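Local coordinates for genome polyprotein (Rhinovirus C, PDB 6KU8) that probably cleaves the viral polyprotein as its 3C cysteine protease, here bound to the inhibitor rupintrivir, at residues L60-L65 with E74-W79; G26-L31 with P41-C46. One frame throughout, in Å; residues are numbered along the deposited sequence.

Interaction 1 (L60-L65 with E74-W79); sequences LKQCIL and EITLLW. With AG7 (4-{2-(4-fluoro-benzyl)-6-methyl-5-[(5-methyl-isoxazole-3-carbonyl)-amino]-4-oxo-heptanoylamino}-5-(2-oxo-pyrrolidin-3-yl)-pentanoic acid ethyl ester), chain B.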
# COMPACT_ATOMS: atom_id res chain seq x y z
N LEU A 60 6.75 -3.88 16.75
CA LEU A 60 8.09 -4.19 17.24
C LEU A 60 9.13 -3.27 16.60
O LEU A 60 10.08 -2.84 17.26
CB LEU A 60 8.43 -5.65 16.97
CG LEU A 60 7.56 -6.70 17.65
CD1 LEU A 60 7.87 -8.08 17.09
CD2 LEU A 60 7.73 -6.66 19.17
N LYS A 61 8.96 -2.97 15.32
CA LYS A 61 9.88 -2.11 14.59
C LYS A 61 9.12 -1.48 13.43
O LYS A 61 8.25 -2.12 12.83
CB LYS A 61 11.10 -2.89 14.07
CG LYS A 61 12.04 -2.07 13.18
CD LYS A 61 13.28 -2.89 12.77
CE LYS A 61 14.36 -2.02 12.14
NZ LYS A 61 15.70 -2.70 12.11
N GLN A 62 9.45 -0.22 13.14
CA GLN A 62 8.86 0.55 12.05
C GLN A 62 9.99 1.04 11.15
O GLN A 62 11.00 1.56 11.66
CB GLN A 62 8.03 1.71 12.62
CG GLN A 62 7.50 2.72 11.60
CD GLN A 62 6.49 3.70 12.20
OE1 GLN A 62 6.04 3.53 13.34
NE2 GLN A 62 6.13 4.73 11.44
N CYS A 63 9.88 0.84 9.84
CA CYS A 63 10.88 1.32 8.88
C CYS A 63 10.22 2.22 7.86
O CYS A 63 9.42 1.76 7.03
CB CYS A 63 11.60 0.17 8.18
SG CYS A 63 12.23 -1.11 9.26
N ILE A 64 10.56 3.50 7.88
CA ILE A 64 10.03 4.46 6.92
C ILE A 64 10.97 4.44 5.72
O ILE A 64 12.12 4.85 5.82
CB ILE A 64 9.91 5.86 7.54
CG1 ILE A 64 8.95 5.81 8.74
CG2 ILE A 64 9.46 6.89 6.52
CD1 ILE A 64 8.95 7.06 9.61
N LEU A 65 10.49 3.93 4.60
CA LEU A 65 11.36 3.68 3.46
C LEU A 65 11.61 4.95 2.66
O LEU A 65 10.70 5.74 2.39
CB LEU A 65 10.76 2.61 2.54
CG LEU A 65 10.66 1.22 3.17
CD1 LEU A 65 10.04 0.22 2.19
CD2 LEU A 65 12.04 0.74 3.66
N GLU A 74 6.73 7.03 0.73
CA GLU A 74 5.38 6.96 1.27
C GLU A 74 5.06 5.55 1.77
O GLU A 74 3.92 5.29 2.20
CB GLU A 74 4.30 7.38 0.26
CG GLU A 74 3.46 8.59 0.62
CD GLU A 74 3.27 8.82 2.12
OE1 GLU A 74 4.13 9.46 2.73
OE2 GLU A 74 2.24 8.40 2.68
N ILE A 75 6.02 4.63 1.72
CA ILE A 75 5.85 3.28 2.25
C ILE A 75 6.55 3.17 3.59
O ILE A 75 7.75 3.47 3.72
CB ILE A 75 6.39 2.22 1.28
CG1 ILE A 75 5.48 2.13 0.05
CG2 ILE A 75 6.49 0.88 1.98
CD1 ILE A 75 6.12 1.44 -1.08
N THR A 76 5.81 2.70 4.59
CA THR A 76 6.36 2.34 5.89
C THR A 76 6.13 0.85 6.11
O THR A 76 5.03 0.35 5.86
CB THR A 76 5.70 3.16 6.99
OG1 THR A 76 6.14 4.52 6.88
CG2 THR A 76 6.05 2.61 8.36
N LEU A 77 7.18 0.15 6.55
CA LEU A 77 7.08 -1.25 6.95
C LEU A 77 6.80 -1.32 8.44
O LEU A 77 7.46 -0.64 9.23
CB LEU A 77 8.38 -2.02 6.65
CG LEU A 77 9.01 -2.03 5.25
CD1 LEU A 77 10.11 -3.08 5.17
CD2 LEU A 77 7.97 -2.27 4.18
N LEU A 78 5.82 -2.13 8.83
CA LEU A 78 5.57 -2.43 10.24
C LEU A 78 5.92 -3.88 10.50
O LEU A 78 5.47 -4.77 9.77
CB LEU A 78 4.12 -2.17 10.63
CG LEU A 78 3.50 -0.82 10.30
CD1 LEU A 78 2.04 -0.84 10.73
CD2 LEU A 78 4.28 0.30 10.98
N TRP A 79 6.73 -4.12 11.52
CA TRP A 79 6.96 -5.48 12.02
C TRP A 79 6.13 -5.61 13.28
O TRP A 79 6.38 -4.91 14.27
CB TRP A 79 8.44 -5.75 12.27
CG TRP A 79 9.32 -5.58 11.06
CD1 TRP A 79 9.83 -4.40 10.58
CD2 TRP A 79 9.83 -6.61 10.21
NE1 TRP A 79 10.61 -4.64 9.47
CE2 TRP A 79 10.62 -5.99 9.22
CE3 TRP A 79 9.68 -8.00 10.18
CZ2 TRP A 79 11.27 -6.71 8.22
CZ3 TRP A 79 10.32 -8.72 9.18
CH2 TRP A 79 11.11 -8.08 8.21
C01 AG7 B . -3.01 13.87 -1.02
C02 AG7 B . -2.70 13.61 0.44
O03 AG7 B . -3.46 13.08 -1.80
C04 AG7 B . -2.59 12.14 0.82
C05 AG7 B . -1.88 12.18 2.17
C06 AG7 B . -0.37 12.38 1.99
C07 AG7 B . 0.34 11.56 1.12
C08 AG7 B . 1.70 11.73 0.95
C09 AG7 B . 2.37 12.73 1.65
C10 AG7 B . 1.67 13.55 2.52
C11 AG7 B . 0.30 13.38 2.69
N12 AG7 B . -4.40 10.31 0.35
C13 AG7 B . -5.83 9.96 0.40
C14 AG7 B . -6.17 9.57 -1.03
C15 AG7 B . -6.23 10.86 -1.94
C16 AG7 B . -6.94 10.46 -3.33
N17 AG7 B . -7.73 11.46 -3.69
O18 AG7 B . -6.78 9.45 -3.92
C19 AG7 B . -6.34 8.92 1.40
C20 AG7 B . -5.49 8.93 2.68
C21 AG7 B . -6.39 9.77 3.56
O22 AG7 B . -5.86 10.69 4.46
O23 AG7 B . -7.56 9.64 3.43
C47 AG7 B . -4.02 11.61 0.86
O48 AG7 B . -4.87 12.31 1.30
C50 AG7 B . -6.87 11.39 5.12
C53 AG7 B . -6.24 12.11 6.32
C57 AG7 B . -2.67 15.31 -1.38
N58 AG7 B . -2.75 15.48 -2.78
C59 AG7 B . -1.84 16.38 -3.39
O60 AG7 B . -0.98 17.00 -2.85
C78 AG7 B . -3.67 16.28 -0.75
C81 AG7 B . -3.26 17.75 -0.90
F1 AG7 B . 3.72 12.90 1.47
C82 AG7 B . -5.05 16.04 -1.38
C83 AG7 B . -7.66 12.57 -2.65
C84 AG7 B . -6.97 11.84 -1.40
C1 AG7 B . -2.14 16.44 -4.84
O HOH W 1 8.19 7.10 3.25
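Trp79 meets the other strand along the edge of its indole. The carbonyl O of Lys61 lies in the ring plane, 3.6 Å from Trp79 CD1, and Cys63 SG comes to the same ring edge, 3.9 Å from Trp79 NE1, a sulfur-aromatic contact. A chi1 of -59° sets CG anti to the carbonyl carbon and carries the broad ring alongside Lys61, its edge turned to Lys61 O and Cys63 SG, while the lysine methylenes run alongside and take the amine away to the exposed side. Farther along the strands, Leu65 CD1 packs against Leu77 CD2 at 3.8 Å and, crossing obliquely, Ile75 CG2 at 3.6 Å; branched methyls suit this apolar patch. On the face of Gln62 and Ile64, Thr76 turns its methyl to Gln62, CG2 to CG 3.6 Å, and its hydroxyl passes Ile64 before hydrogen-bonding to Thr42.

An antiparallel ladder holds this register. Cys63 and Leu77 bond both ways, and Leu65 N reaches Ile75 O. At the far end Leu60 and Lys61 both face Trp79 in a classic beta bulge: Leu60 N gives Trp79 O a short, bent bond (2.7 Å, 137°), and Lys61 N adds a weak one. Where the strands part, a water takes the N-H of Glu74 and donates to Leu65 O. The carboxylate of Glu74 is probably hydrogen-bonded to His43 ND1, consistent with the third member of a Cys-His-Glu triad, and its CD lies 3.5 Å from C08 of the inhibitor's fluorophenyl ring. Strand 75-80 continues the barrel into strand 37-41, where Val39 touches Ile75 and Leu77; Ile163 of strand 159-167 also reaches Ile75.

Interaction 2 (G26-L31 with P41-C46); sequences GEFNML and PTHAEC. With AG7 (4-{2-(4-fluoro-benzyl)-6-methyl-5-[(5-methyl-isoxazole-3-carbonyl)-amino]-4-oxo-heptanoylamino}-5-(2-oxo-pyrrolidin-3-yl)-pentanoic acid ethyl ester), chain B.
Phe28 lays one ring face on the methyl of Ala44, whose CB stands 3.5 Å from the ring centroid and only 10° off its normal, a CH-pi contact over the middle of the ring. The phenyl gets there because chi1 of -60° places CG anti to the carbonyl carbon and swings the ring from the strand to the short 3-10 turn 42-44. Alanine suits the spot: with one small methyl, the turn can come right down on the aromatic face.

The ring has two more neighbours. His43 NE2 lies at its edge, near the phenyl plane and 3.6 Å from Phe28 CE2, with the two ring planes at 64°, and Pro41 CG touches Phe28 CD2 at 4.1 Å. The phenyl thus lies against the imidazole with an apolar flank. His43 itself takes the crowded first torsion, CG between backbone N and carbonyl carbon, and offers a face to rupintrivir: the benzylic C05 of the inhibitor sits 3.3 Å above the centre of that ring. The imidazole also touches Cys150, probably the nucleophile of the triad. Phe28 CE2 also approaches the ligand, 3.9 Å from C20.

Next in sequence, Asn29 meets the second segment through its backbone, O lying 4.2 Å from Pro41 CD. Its side-chain amide is engaged elsewhere: ND2 donates to Gly151 O, while the backbone bonds to Cys150, tying the strand to the loop of the presumed nucleophile. In the barrel, Phe28 and Met30 pair with Ile21 and His19 of strand 18-23, Leu31 pairs with Val39 of strand 37-41, and Asn29 leans on Val153 of strand 153-156 in the other sheet.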
# COMPACT_ATOMS: atom_id res chain seq x y z
N GLY A 26 -7.28 8.51 10.25
CA GLY A 26 -8.40 7.79 9.69
C GLY A 26 -8.09 6.33 9.44
O GLY A 26 -7.14 5.75 9.99
N GLU A 27 -8.91 5.72 8.59
CA GLU A 27 -8.83 4.31 8.26
C GLU A 27 -8.01 4.11 6.99
O GLU A 27 -8.21 4.80 5.99
CB GLU A 27 -10.22 3.70 8.06
CG GLU A 27 -10.96 3.37 9.33
CD GLU A 27 -12.24 2.58 9.06
OE1 GLU A 27 -12.72 2.58 7.90
OE2 GLU A 27 -12.74 1.95 10.01
N PHE A 28 -7.09 3.15 7.04
CA PHE A 28 -6.24 2.81 5.91
C PHE A 28 -6.31 1.31 5.70
O PHE A 28 -6.66 0.55 6.61
CB PHE A 28 -4.77 3.20 6.13
CG PHE A 28 -4.57 4.67 6.35
CD1 PHE A 28 -4.83 5.24 7.59
CD2 PHE A 28 -4.11 5.49 5.32
CE1 PHE A 28 -4.65 6.60 7.80
CE2 PHE A 28 -3.92 6.84 5.52
CZ PHE A 28 -4.19 7.40 6.75
N ASN A 29 -5.96 0.88 4.48
CA ASN A 29 -5.73 -0.53 4.21
C ASN A 29 -4.28 -0.87 4.54
O ASN A 29 -3.36 -0.14 4.14
CB ASN A 29 -6.02 -0.90 2.76
CG ASN A 29 -5.81 -2.37 2.49
OD1 ASN A 29 -6.44 -3.21 3.11
ND2 ASN A 29 -4.92 -2.68 1.56
N MET A 30 -4.08 -1.97 5.26
CA MET A 30 -2.77 -2.50 5.58
C MET A 30 -2.56 -3.79 4.82
O MET A 30 -3.41 -4.69 4.85
CB MET A 30 -2.63 -2.74 7.09
CG MET A 30 -1.23 -3.22 7.52
SD MET A 30 -1.20 -3.90 9.21
CE MET A 30 -1.71 -5.60 8.88
N LEU A 31 -1.43 -3.90 4.13
CA LEU A 31 -1.12 -5.05 3.28
C LEU A 31 -0.01 -5.87 3.94
O LEU A 31 1.15 -5.43 3.99
CB LEU A 31 -0.71 -4.61 1.88
CG LEU A 31 -0.07 -5.71 1.03
CD1 LEU A 31 -1.09 -6.80 0.72
CD2 LEU A 31 0.50 -5.11 -0.26
N PRO A 41 0.80 3.19 4.43
CA PRO A 41 1.26 4.49 3.95
C PRO A 41 1.94 5.26 5.08
O PRO A 41 1.48 5.27 6.22
CB PRO A 41 -0.02 5.17 3.46
CG PRO A 41 -0.99 3.99 3.20
CD PRO A 41 -0.67 3.06 4.33
N THR A 42 3.07 5.90 4.75
CA THR A 42 3.81 6.66 5.76
C THR A 42 2.95 7.75 6.38
O THR A 42 3.04 8.01 7.59
CB THR A 42 5.08 7.26 5.16
OG1 THR A 42 5.93 6.20 4.71
CG2 THR A 42 5.83 8.11 6.20
N HIS A 43 2.10 8.40 5.58
CA HIS A 43 1.29 9.50 6.12
C HIS A 43 0.13 9.02 7.00
O HIS A 43 -0.62 9.86 7.50
CB HIS A 43 0.75 10.38 4.98
CG HIS A 43 -0.30 9.72 4.13
ND1 HIS A 43 -0.02 9.15 2.90
CD2 HIS A 43 -1.63 9.55 4.33
CE1 HIS A 43 -1.13 8.66 2.38
NE2 HIS A 43 -2.12 8.89 3.23
N ALA A 44 -0.05 7.71 7.19
CA ALA A 44 -0.96 7.25 8.23
C ALA A 44 -0.40 7.53 9.61
O ALA A 44 -1.16 7.54 10.59
CB ALA A 44 -1.25 5.76 8.06
N GLU A 45 0.91 7.77 9.72
CA GLU A 45 1.57 8.16 10.97
C GLU A 45 1.33 7.16 12.09
O GLU A 45 0.93 7.51 13.20
CB GLU A 45 1.14 9.57 11.39
CG GLU A 45 1.65 10.65 10.45
CD GLU A 45 1.13 12.03 10.80
OE1 GLU A 45 0.69 12.22 11.96
OE2 GLU A 45 1.14 12.91 9.91
N CYS A 46 1.60 5.89 11.80
CA CYS A 46 1.39 4.85 12.80
C CYS A 46 2.31 5.07 14.00
O CYS A 46 3.45 5.52 13.86
CB CYS A 46 1.64 3.47 12.20
SG CYS A 46 0.48 3.06 10.85
C01 AG7 B . -3.01 13.87 -1.02
C02 AG7 B . -2.70 13.61 0.44
O03 AG7 B . -3.46 13.08 -1.80
C04 AG7 B . -2.59 12.14 0.82
C05 AG7 B . -1.88 12.18 2.17
C06 AG7 B . -0.37 12.38 1.99
C07 AG7 B . 0.34 11.56 1.12
C08 AG7 B . 1.70 11.73 0.95
C09 AG7 B . 2.37 12.73 1.65
C10 AG7 B . 1.67 13.55 2.52
C11 AG7 B . 0.30 13.38 2.69
N12 AG7 B . -4.40 10.31 0.35
C13 AG7 B . -5.83 9.96 0.40
C14 AG7 B . -6.17 9.57 -1.03
C15 AG7 B . -6.23 10.86 -1.94
C16 AG7 B . -6.94 10.46 -3.33
N17 AG7 B . -7.73 11.46 -3.69
O18 AG7 B . -6.78 9.45 -3.92
C19 AG7 B . -6.34 8.92 1.40
C20 AG7 B . -5.49 8.93 2.68
C21 AG7 B . -6.39 9.77 3.56
O22 AG7 B . -5.86 10.69 4.46
O23 AG7 B . -7.56 9.64 3.43
C47 AG7 B . -4.02 11.61 0.86
O48 AG7 B . -4.87 12.31 1.30
C50 AG7 B . -6.87 11.39 5.12
C53 AG7 B . -6.24 12.11 6.32
C57 AG7 B . -2.67 15.31 -1.38
N58 AG7 B . -2.75 15.48 -2.78
C59 AG7 B . -1.84 16.38 -3.39
O60 AG7 B . -0.98 17.00 -2.85
C78 AG7 B . -3.67 16.28 -0.75
C81 AG7 B . -3.26 17.75 -0.90
F1 AG7 B . 3.72 12.90 1.47
C82 AG7 B . -5.05 16.04 -1.38
C83 AG7 B . -7.66 12.57 -2.65
C84 AG7 B . -6.97 11.84 -1.40
C1 AG7 B . -2.14 16.44 -4.84

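Overall arrangement
The two contacts belong to the same closed six-stranded antiparallel barrel, one half of the chymotrypsin-like fold of the PA clan, with centres 11 Å apart. Interaction 2 closes before interaction 1 opens along the chain: strand 37-41 ends in the turn of 41-46, and the chain later supplies strands 55-66 and 75-80. Strand 75-80 lies next to strand 37-41, so the two contacts touch directly where it runs beside the end of that strand. Each contributes a residue to the putative triad and touches the inhibitor, so the ends of these barrel strands, with Cys150 from the loop before strand 153-156 of the other sheet, line this side of the active-site cleft.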